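NG, ng-dimethylarginine dimethylaminohydrolase (Pseudomonas aeruginosa, PDB 1H70) hydrolyses methylated arginines that inhibit nitric oxide synthase, dimethyl- and monomethyl-L-arginine, to citrulline and an amine. Local coordinates at residues G117-S131 and L151-K165. The protein carries 1 engineered substitution. Numbering follows the deposited sequence.
Sequences GDIMMVGDHFYIGES and LSGSVVRLEKVLHLK. With CIR (citrulline), chain B.
Asp118 and Leu164 meet at the tightly packed end of the contact, where Asp118 OD1 accepts the Leu164 backbone N-H on its anti side at 2.9 Å. OD2 takes the hydroxyl of Ser131 on its syn side and is also bonded to Thr134 OG1, so three bonds grip this buried carboxylate and fix its rotation. OD2 also lies 3.3 Å from CD2 of His163, at the ring edge. Gly117 CA lies over one face of that imidazole and 3.3 Å from citrulline N8, where a CB would strike the ligand. His163, the probable proton donor, is hydrogen-bonded through NE2 to Glu115. Lys165, its chain bent at chi3 (-61°), brings NZ to Ile119 O at 2.9 Å and also pairs with Glu66.

Strands 125-130 and 152-157 run parallel, joined through helix 136-148 in a beta-alpha-beta unit; Ile128 and Phe126 face that helix. On the other face His125, CG anti to its backbone N (chi1 -167°), spans two serines: ND1 meets Ser152 OG at 2.7 Å and NE2 meets Ser154 OG at 2.8 Å. A serine hydroxyl can donate or accept, which suits either state of a ring nitrogen. Gly153 CA lies over one ring face, toward its rim, in a CH-pi contact.

The solvent side is looser. There Arg157 NH1 reaches Glu130 OE1 at 3.0 Å from above the carboxylate plane, a salt bridge between two long side chains, Arg157 exposed and Glu130 partly so.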
ATOM      1  N   GLY A 117      -3.006  -3.612  -2.148  1.00  9.80           N
ATOM      2  CA  GLY A 117      -2.227  -3.720  -0.912  1.00 10.13           C
ATOM      3  C   GLY A 117      -1.593  -5.109  -0.836  1.00 10.01           C
ATOM      4  O   GLY A 117      -0.659  -5.357  -0.079  1.00  9.59           O
ATOM      5  N   ASP A 118      -2.125  -6.037  -1.642  1.00 10.16           N
ATOM      6  CA  ASP A 118      -1.614  -7.399  -1.734  1.00 10.85           C
ATOM      7  C   ASP A 118      -0.435  -7.493  -2.700  1.00 11.04           C
ATOM      8  O   ASP A 118       0.116  -8.572  -2.902  1.00 11.71           O
ATOM      9  CB  ASP A 118      -2.704  -8.352  -2.224  1.00 10.61           C
ATOM     10  CG  ASP A 118      -3.552  -8.917  -1.103  1.00 11.23           C
ATOM     11  OD1 ASP A 118      -2.956  -9.408  -0.108  1.00  9.49           O
ATOM     12  OD2 ASP A 118      -4.818  -8.929  -1.183  1.00 10.61           O
ATOM     13  N   ILE A 119      -0.075  -6.359  -3.303  1.00 10.75           N
ATOM     14  CA  ILE A 119       1.004  -6.344  -4.305  1.00  9.96           C
ATOM     15  C   ILE A 119       2.235  -5.584  -3.871  1.00 10.63           C
ATOM     16  O   ILE A 119       2.198  -4.385  -3.551  1.00  9.96           O
ATOM     17  CB  ILE A 119       0.466  -5.811  -5.662  1.00 10.41           C
ATOM     18  CG1 ILE A 119      -0.713  -6.669  -6.119  1.00  9.83           C
ATOM     19  CG2 ILE A 119       1.588  -5.886  -6.760  1.00  9.11           C
ATOM     20  CD1 ILE A 119      -1.463  -6.131  -7.353  1.00 11.78           C
ATOM     21  N   MET A 120       3.386  -6.269  -3.930  1.00 10.43           N
ATOM     22  CA  MET A 120       4.664  -5.664  -3.589  1.00 10.76           C
ATOM     23  C   MET A 120       5.615  -5.614  -4.805  1.00 10.87           C
ATOM     24  O   MET A 120       5.968  -6.642  -5.332  1.00 10.70           O
ATOM     25  CB  MET A 120       5.349  -6.460  -2.473  1.00 11.07           C
ATOM     26  CG  MET A 120       6.633  -5.790  -1.977  1.00 14.36           C
ATOM     27  SD  MET A 120       7.421  -6.626  -0.590  1.00 13.12           S
ATOM     28  CE  MET A 120       7.717  -8.274  -1.319  1.00 15.54           C
ATOM     29  N   MET A 121       5.994  -4.410  -5.231  1.00  9.96           N
ATOM     30  CA  MET A 121       6.847  -4.195  -6.397  1.00 10.30           C
ATOM     31  C   MET A 121       8.314  -4.216  -6.024  1.00 10.33           C
ATOM     32  O   MET A 121       8.761  -3.416  -5.181  1.00 10.77           O
ATOM     33  CB  MET A 121       6.524  -2.835  -7.016  1.00 10.73           C
ATOM     34  CG  MET A 121       7.432  -2.425  -8.163  1.00 10.60           C
ATOM     35  SD  MET A 121       6.903  -0.856  -8.965  1.00 12.69           S
ATOM     36  CE  MET A 121       7.577   0.305  -7.757  1.00 13.07           C
ATOM     37  N   VAL A 122       9.058  -5.117  -6.657  1.00 11.23           N
ATOM     38  CA  VAL A 122      10.509  -5.222  -6.434  1.00 11.67           C
ATOM     39  C   VAL A 122      11.135  -5.185  -7.807  1.00 12.66           C
ATOM     40  O   VAL A 122      11.166  -6.218  -8.459  1.00 11.44           O
ATOM     41  CB  VAL A 122      10.923  -6.537  -5.740  1.00 12.15           C
ATOM     42  CG1 VAL A 122      12.458  -6.551  -5.463  1.00 11.23           C
ATOM     43  CG2 VAL A 122      10.155  -6.694  -4.447  1.00 10.85           C
ATOM     44  N   GLY A 123      11.591  -4.013  -8.246  1.00 13.44           N
ATOM     45  CA  GLY A 123      12.137  -3.903  -9.597  1.00 15.74           C
ATOM     46  C   GLY A 123      10.986  -4.119 -10.557  1.00 15.95           C
ATOM     47  O   GLY A 123       9.915  -3.512 -10.385  1.00 15.30           O
ATOM     48  N   ASP A 124      11.156  -4.991 -11.547  1.00 16.20           N
ATOM     49  CA  ASP A 124      10.053  -5.243 -12.486  1.00 16.65           C
ATOM     50  C   ASP A 124       9.225  -6.481 -12.090  1.00 15.96           C
ATOM     51  O   ASP A 124       8.350  -6.930 -12.853  1.00 16.77           O
ATOM     52  CB  ASP A 124      10.575  -5.383 -13.916  1.00 17.45           C
ATOM     53  CG  ASP A 124      11.258  -4.136 -14.431  1.00 20.89           C
ATOM     54  OD1 ASP A 124      10.850  -2.999 -14.087  1.00 20.46           O
ATOM     55  OD2 ASP A 124      12.228  -4.233 -15.228  1.00 23.84           O
ATOM     56  N   HIS A 125       9.475  -7.024 -10.897  1.00 15.67           N
ATOM     57  CA  HIS A 125       8.734  -8.188 -10.410  1.00 14.34           C
ATOM     58  C   HIS A 125       7.674  -7.738  -9.416  1.00 14.44           C
ATOM     59  O   HIS A 125       7.947  -6.868  -8.577  1.00 14.44           O
ATOM     60  CB  HIS A 125       9.616  -9.251  -9.740  1.00 14.20           C
ATOM     61  CG  HIS A 125       8.897 -10.545  -9.528  1.00 14.62           C
ATOM     62  ND1 HIS A 125       8.745 -11.476 -10.535  1.00 16.58           N
ATOM     63  CD2 HIS A 125       8.236 -11.042  -8.452  1.00 13.73           C
ATOM     64  CE1 HIS A 125       8.040 -12.503 -10.081  1.00 16.10           C
ATOM     65  NE2 HIS A 125       7.729 -12.266  -8.814  1.00 14.68           N
ATOM     66  N   PHE A 126       6.485  -8.325  -9.521  1.00 12.81           N
ATOM     67  CA  PHE A 126       5.380  -7.976  -8.610  1.00 11.73           C
ATOM     68  C   PHE A 126       4.916  -9.186  -7.825  1.00 11.24           C
ATOM     69  O   PHE A 126       4.415 -10.145  -8.406  1.00 10.96           O
ATOM     70  CB  PHE A 126       4.207  -7.359  -9.389  1.00 11.37           C
ATOM     71  CG  PHE A 126       4.521  -6.006  -9.984  1.00 11.97           C
ATOM     72  CD1 PHE A 126       5.243  -5.912 -11.169  1.00 14.39           C
ATOM     73  CD2 PHE A 126       4.128  -4.849  -9.352  1.00 11.90           C
ATOM     74  CE1 PHE A 126       5.537  -4.650 -11.709  1.00 12.72           C
ATOM     75  CE2 PHE A 126       4.415  -3.601  -9.867  1.00 13.50           C
ATOM     76  CZ  PHE A 126       5.136  -3.512 -11.060  1.00 14.16           C
ATOM     77  N   TYR A 127       5.089  -9.163  -6.494  1.00 11.28           N
ATOM     78  CA  TYR A 127       4.659 -10.276  -5.656  1.00 10.79           C
ATOM     79  C   TYR A 127       3.222  -9.985  -5.255  1.00 10.85           C
ATOM     80  O   TYR A 127       2.930  -8.893  -4.758  1.00 11.04           O
ATOM     81  CB  TYR A 127       5.482 -10.402  -4.369  1.00 11.32           C
ATOM     82  CG  TYR A 127       6.906 -10.791  -4.618  1.00  9.91           C
ATOM     83  CD1 TYR A 127       7.872  -9.826  -4.755  1.00 13.58           C
ATOM     84  CD2 TYR A 127       7.272 -12.128  -4.714  1.00 12.01           C
ATOM     85  CE1 TYR A 127       9.209 -10.159  -4.992  1.00 12.40           C
ATOM     86  CE2 TYR A 127       8.605 -12.486  -4.953  1.00 12.70           C
ATOM     87  CZ  TYR A 127       9.556 -11.484  -5.103  1.00 15.14           C
ATOM     88  OH  TYR A 127      10.905 -11.823  -5.327  1.00 13.53           O
ATOM     89  N   ILE A 128       2.350 -10.958  -5.479  1.00  9.95           N
ATOM     90  CA  ILE A 128       0.926 -10.797  -5.222  1.00  9.70           C
ATOM     91  C   ILE A 128       0.388 -11.795  -4.196  1.00 10.26           C
ATOM     92  O   ILE A 128       0.412 -13.007  -4.439  1.00  9.25           O
ATOM     93  CB  ILE A 128       0.142 -11.003  -6.536  1.00 10.27           C
ATOM     94  CG1 ILE A 128       0.604 -10.056  -7.632  1.00 10.93           C
ATOM     95  CG2 ILE A 128      -1.360 -10.808  -6.254  1.00  8.60           C
ATOM     96  CD1 ILE A 128      -0.101 -10.326  -8.975  1.00 14.00           C
ATOM     97  N   GLY A 129      -0.100 -11.300  -3.052  1.00  9.77           N
ATOM     98  CA  GLY A 129      -0.628 -12.204  -2.037  1.00 10.93           C
ATOM     99  C   GLY A 129      -2.024 -12.739  -2.340  1.00 12.23           C
ATOM    100  O   GLY A 129      -2.892 -12.029  -2.892  1.00 12.73           O
ATOM    101  N   GLU A 130      -2.245 -14.018  -2.024  1.00 12.23           N
ATOM    102  CA  GLU A 130      -3.557 -14.637  -2.192  1.00 11.88           C
ATOM    103  C   GLU A 130      -4.216 -14.452  -0.829  1.00 12.13           C
ATOM    104  O   GLU A 130      -3.870 -15.151   0.120  1.00 12.20           O
ATOM    105  CB  GLU A 130      -3.480 -16.123  -2.551  1.00 12.25           C
ATOM    106  CG  GLU A 130      -4.863 -16.792  -2.658  1.00 11.55           C
ATOM    107  CD  GLU A 130      -4.772 -18.285  -2.944  1.00 16.73           C
ATOM    108  OE1 GLU A 130      -3.800 -18.927  -2.497  1.00 15.04           O
ATOM    109  OE2 GLU A 130      -5.662 -18.816  -3.652  1.00 16.13           O
ATOM    110  N   SER A 131      -5.155 -13.521  -0.733  1.00 11.49           N
ATOM    111  CA  SER A 131      -5.776 -13.232   0.569  1.00 11.47           C
ATOM    112  C   SER A 131      -7.293 -13.312   0.510  1.00 11.83           C
ATOM    113  O   SER A 131      -7.860 -13.827  -0.459  1.00 12.42           O
ATOM    114  CB  SER A 131      -5.368 -11.813   0.977  1.00 11.78           C
ATOM    115  OG  SER A 131      -5.934 -10.898   0.045  1.00 10.42           O
ATOM    116  N   LEU A 151       6.534  -6.951 -17.733  1.00 15.65           N
ATOM    117  CA  LEU A 151       6.847  -7.074 -16.317  1.00 15.71           C
ATOM    118  C   LEU A 151       6.564  -8.517 -15.875  1.00 15.91           C
ATOM    119  O   LEU A 151       6.060  -9.322 -16.659  1.00 16.08           O
ATOM    120  CB  LEU A 151       6.026  -6.067 -15.509  1.00 14.57           C
ATOM    121  CG  LEU A 151       6.286  -4.620 -15.932  1.00 14.25           C
ATOM    122  CD1 LEU A 151       5.209  -3.673 -15.395  1.00 10.73           C
ATOM    123  CD2 LEU A 151       7.653  -4.204 -15.425  1.00 15.27           C
ATOM    124  N   SER A 152       6.882  -8.855 -14.632  1.00 16.38           N
ATOM    125  CA  SER A 152       6.661 -10.219 -14.160  1.00 16.96           C
ATOM    126  C   SER A 152       5.893 -10.221 -12.832  1.00 15.94           C
ATOM    127  O   SER A 152       5.781  -9.181 -12.182  1.00 15.65           O
ATOM    128  CB  SER A 152       8.006 -10.961 -14.081  1.00 18.49           C
ATOM    129  OG  SER A 152       8.816 -10.439 -13.033  1.00 22.65           O
ATOM    130  N   GLY A 153       5.342 -11.363 -12.440  1.00 14.88           N
ATOM    131  CA  GLY A 153       4.604 -11.427 -11.187  1.00 13.73           C
ATOM    132  C   GLY A 153       4.529 -12.857 -10.679  1.00 13.83           C
ATOM    133  O   GLY A 153       4.730 -13.775 -11.451  1.00 14.57           O
ATOM    134  N   SER A 154       4.239 -13.043  -9.396  1.00 13.33           N
ATOM    135  CA  SER A 154       4.131 -14.378  -8.812  1.00 12.89           C
ATOM    136  C   SER A 154       3.161 -14.306  -7.646  1.00 13.69           C
ATOM    137  O   SER A 154       2.865 -13.195  -7.191  1.00 13.71           O
ATOM    138  CB  SER A 154       5.502 -14.889  -8.360  1.00 13.40           C
ATOM    139  OG  SER A 154       6.114 -14.017  -7.415  1.00 15.67           O
ATOM    140  N   VAL A 155       2.641 -15.455  -7.209  1.00 13.01           N
ATOM    141  CA  VAL A 155       1.684 -15.487  -6.103  1.00 12.73           C
ATOM    142  C   VAL A 155       2.363 -15.920  -4.821  1.00 12.01           C
ATOM    143  O   VAL A 155       3.184 -16.865  -4.829  1.00 11.89           O
ATOM    144  CB  VAL A 155       0.490 -16.420  -6.403  1.00 11.72           C
ATOM    145  CG1 VAL A 155      -0.478 -16.520  -5.242  1.00 12.61           C
ATOM    146  CG2 VAL A 155      -0.253 -15.909  -7.616  1.00 12.87           C
ATOM    147  N   VAL A 156       2.055 -15.210  -3.738  1.00 11.71           N
ATOM    148  CA  VAL A 156       2.558 -15.541  -2.413  1.00 11.39           C
ATOM    149  C   VAL A 156       1.363 -15.976  -1.577  1.00 12.57           C
ATOM    150  O   VAL A 156       0.363 -15.269  -1.514  1.00 12.36           O
ATOM    151  CB  VAL A 156       3.228 -14.315  -1.723  1.00 11.93           C
ATOM    152  CG1 VAL A 156       3.663 -14.683  -0.299  1.00 10.37           C
ATOM    153  CG2 VAL A 156       4.448 -13.855  -2.533  1.00 11.36           C
ATOM    154  N   ARG A 157       1.460 -17.130  -0.922  1.00 13.26           N
ATOM    155  CA  ARG A 157       0.346 -17.627  -0.119  1.00 13.19           C
ATOM    156  C   ARG A 157       0.383 -16.986   1.265  1.00 12.76           C
ATOM    157  O   ARG A 157       1.472 -16.824   1.820  1.00 12.61           O
ATOM    158  CB  ARG A 157       0.444 -19.156  -0.017  1.00 13.99           C
ATOM    159  CG  ARG A 157       0.628 -19.860  -1.364  1.00 13.59           C
ATOM    160  CD  ARG A 157      -0.508 -19.607  -2.384  1.00 14.99           C
ATOM    161  NE  ARG A 157      -0.059 -20.035  -3.714  1.00 14.81           N
ATOM    162  CZ  ARG A 157      -0.787 -20.165  -4.807  1.00 16.10           C
ATOM    163  NH1 ARG A 157      -2.093 -19.918  -4.812  1.00 14.91           N
ATOM    164  NH2 ARG A 157      -0.192 -20.552  -5.926  1.00 16.64           N
ATOM    165  N   LEU A 158      -0.766 -16.604   1.831  1.00 12.95           N
ATOM    166  CA  LEU A 158      -0.787 -16.016   3.184  1.00 13.21           C
ATOM    167  C   LEU A 158      -2.043 -16.416   3.934  1.00 14.65           C
ATOM    168  O   LEU A 158      -3.041 -16.783   3.336  1.00 15.29           O
ATOM    169  CB  LEU A 158      -0.637 -14.478   3.179  1.00 12.84           C
ATOM    170  CG  LEU A 158      -1.729 -13.683   2.446  1.00 12.77           C
ATOM    171  CD1 LEU A 158      -2.910 -13.401   3.361  1.00 15.47           C
ATOM    172  CD2 LEU A 158      -1.162 -12.378   1.865  1.00 12.93           C
ATOM    173  N   GLU A 159      -2.012 -16.355   5.256  1.00 16.38           N
ATOM    174  CA  GLU A 159      -3.209 -16.745   5.998  1.00 18.66           C
ATOM    175  C   GLU A 159      -3.506 -15.838   7.174  1.00 18.59           C
ATOM    176  O   GLU A 159      -4.670 -15.711   7.566  1.00 18.50           O
ATOM    177  CB  GLU A 159      -3.112 -18.194   6.520  1.00 19.69           C
ATOM    178  CG  GLU A 159      -3.203 -19.329   5.501  1.00 24.72           C
ATOM    179  CD  GLU A 159      -4.460 -19.347   4.624  1.00 30.68           C
ATOM    180  OE1 GLU A 159      -5.584 -19.241   5.155  1.00 33.19           O
ATOM    181  OE2 GLU A 159      -4.350 -19.483   3.375  1.00 34.23           O
ATOM    182  N   LYS A 160      -2.470 -15.222   7.730  1.00 18.23           N
ATOM    183  CA  LYS A 160      -2.604 -14.402   8.940  1.00 18.01           C
ATOM    184  C   LYS A 160      -2.770 -12.884   8.851  1.00 18.08           C
ATOM    185  O   LYS A 160      -2.949 -12.229   9.906  1.00 18.60           O
ATOM    186  CB  LYS A 160      -1.413 -14.695   9.873  1.00 19.06           C
ATOM    187  CG  LYS A 160      -1.448 -16.104  10.492  1.00 21.50           C
ATOM    188  CD  LYS A 160      -0.105 -16.418  11.161  1.00 22.38           C
ATOM    189  CE  LYS A 160      -0.166 -17.734  11.915  1.00 26.64           C
ATOM    190  NZ  LYS A 160       1.163 -18.045  12.573  1.00 31.42           N
ATOM    191  N   VAL A 161      -2.679 -12.284   7.674  1.00 15.99           N
ATOM    192  CA  VAL A 161      -2.838 -10.831   7.546  1.00 15.31           C
ATOM    193  C   VAL A 161      -3.898 -10.431   6.520  1.00 15.01           C
ATOM    194  O   VAL A 161      -4.310 -11.247   5.699  1.00 14.51           O
ATOM    195  CB  VAL A 161      -1.527 -10.136   7.158  1.00 15.94           C
ATOM    196  CG1 VAL A 161      -0.571 -10.093   8.355  1.00 17.25           C
ATOM    197  CG2 VAL A 161      -0.868 -10.862   5.969  1.00 16.69           C
ATOM    198  N   LEU A 162      -4.329  -9.166   6.590  1.00 13.76           N
ATOM    199  CA  LEU A 162      -5.346  -8.670   5.671  1.00 12.70           C
ATOM    200  C   LEU A 162      -4.821  -8.634   4.245  1.00 11.17           C
ATOM    201  O   LEU A 162      -5.469  -9.099   3.348  1.00 10.66           O
ATOM    202  CB  LEU A 162      -5.803  -7.259   6.086  1.00 12.41           C
ATOM    203  CG  LEU A 162      -6.884  -6.645   5.201  1.00 13.43           C
ATOM    204  CD1 LEU A 162      -8.176  -7.454   5.271  1.00 15.33           C
ATOM    205  CD2 LEU A 162      -7.108  -5.176   5.609  1.00 13.62           C
ATOM    206  N   HIS A 163      -3.634  -8.074   4.040  1.00 11.33           N
ATOM    207  CA  HIS A 163      -3.031  -8.011   2.723  1.00 10.07           C
ATOM    208  C   HIS A 163      -1.551  -8.343   2.905  1.00  9.84           C
ATOM    209  O   HIS A 163      -1.007  -8.179   3.992  1.00 10.62           O
ATOM    210  CB  HIS A 163      -3.015  -6.604   2.093  1.00 10.49           C
ATOM    211  CG  HIS A 163      -4.358  -6.011   1.792  1.00 11.45           C
ATOM    212  ND1 HIS A 163      -4.932  -5.025   2.568  1.00 11.65           N
ATOM    213  CD2 HIS A 163      -5.223  -6.259   0.795  1.00 12.03           C
ATOM    214  CE1 HIS A 163      -6.113  -4.705   2.061  1.00 12.91           C
ATOM    215  NE2 HIS A 163      -6.304  -5.420   0.977  1.00 11.53           N
ATOM    216  N   LEU A 164      -0.903  -8.714   1.817  1.00  7.77           N
ATOM    217  CA  LEU A 164       0.520  -9.018   1.860  1.00  8.86           C
ATOM    218  C   LEU A 164       1.354  -7.906   2.519  1.00 10.14           C
ATOM    219  O   LEU A 164       2.183  -8.163   3.390  1.00  8.69           O
ATOM    220  CB  LEU A 164       1.005  -9.211   0.420  1.00  9.40           C
ATOM    221  CG  LEU A 164       2.472  -9.646   0.227  1.00  9.84           C
ATOM    222  CD1 LEU A 164       2.578 -11.150   0.477  1.00 10.77           C
ATOM    223  CD2 LEU A 164       2.891  -9.331  -1.199  1.00 10.02           C
ATOM    224  N   LYS A 165       1.120  -6.651   2.102  1.00 10.23           N
ATOM    225  CA  LYS A 165       1.915  -5.531   2.613  1.00 10.43           C
ATOM    226  C   LYS A 165       1.626  -5.087   4.039  1.00 11.08           C
ATOM    227  O   LYS A 165       2.285  -4.186   4.567  1.00 11.75           O
ATOM    228  CB  LYS A 165       1.977  -4.369   1.629  1.00 10.51           C
ATOM    229  CG  LYS A 165       2.785  -4.745   0.374  1.00  9.68           C
ATOM    230  CD  LYS A 165       3.220  -3.523  -0.416  1.00 10.01           C
ATOM    231  CE  LYS A 165       2.038  -2.701  -0.929  1.00 13.47           C
ATOM    232  NZ  LYS A 165       2.492  -1.905  -2.145  1.00 11.36           N
TER
HETATM  233  C   CIR B 500     -10.101  -2.244   4.689  1.00 10.28           C
HETATM  234  O   CIR B 500     -10.173  -2.474   3.444  1.00 11.16           O
HETATM  235  OXT CIR B 500     -10.485  -3.152   5.536  1.00 11.56           O
HETATM  236  CA  CIR B 500      -9.506  -0.953   5.184  1.00 10.18           C
HETATM  237  N   CIR B 500     -10.110  -0.589   6.481  1.00  9.74           N
HETATM  238  C3  CIR B 500      -7.970  -1.100   5.315  1.00  9.08           C
HETATM  239  C4  CIR B 500      -7.345  -1.242   3.916  1.00 10.61           C
HETATM  240  C5  CIR B 500      -5.843  -1.423   4.054  1.00 12.76           C
HETATM  241  N6  CIR B 500      -5.199  -1.494   2.735  1.00 11.81           N
HETATM  242  C7  CIR B 500      -3.892  -1.487   2.528  1.00 13.29           C
HETATM  243  O7  CIR B 500      -3.064  -1.408   3.449  1.00 12.13           O
HETATM  244  N8  CIR B 500      -3.449  -1.550   1.257  1.00 12.44           N
HETATM  245  O   HOH W   1       5.094  -2.140  -3.969  1.00 12.97           O
HETATM  246  O   HOH W   2      -4.748 -16.914   1.556  1.00 16.20           O
HETATM  247  O   HOH W   3      -3.010 -17.962   0.410  1.00 19.45           O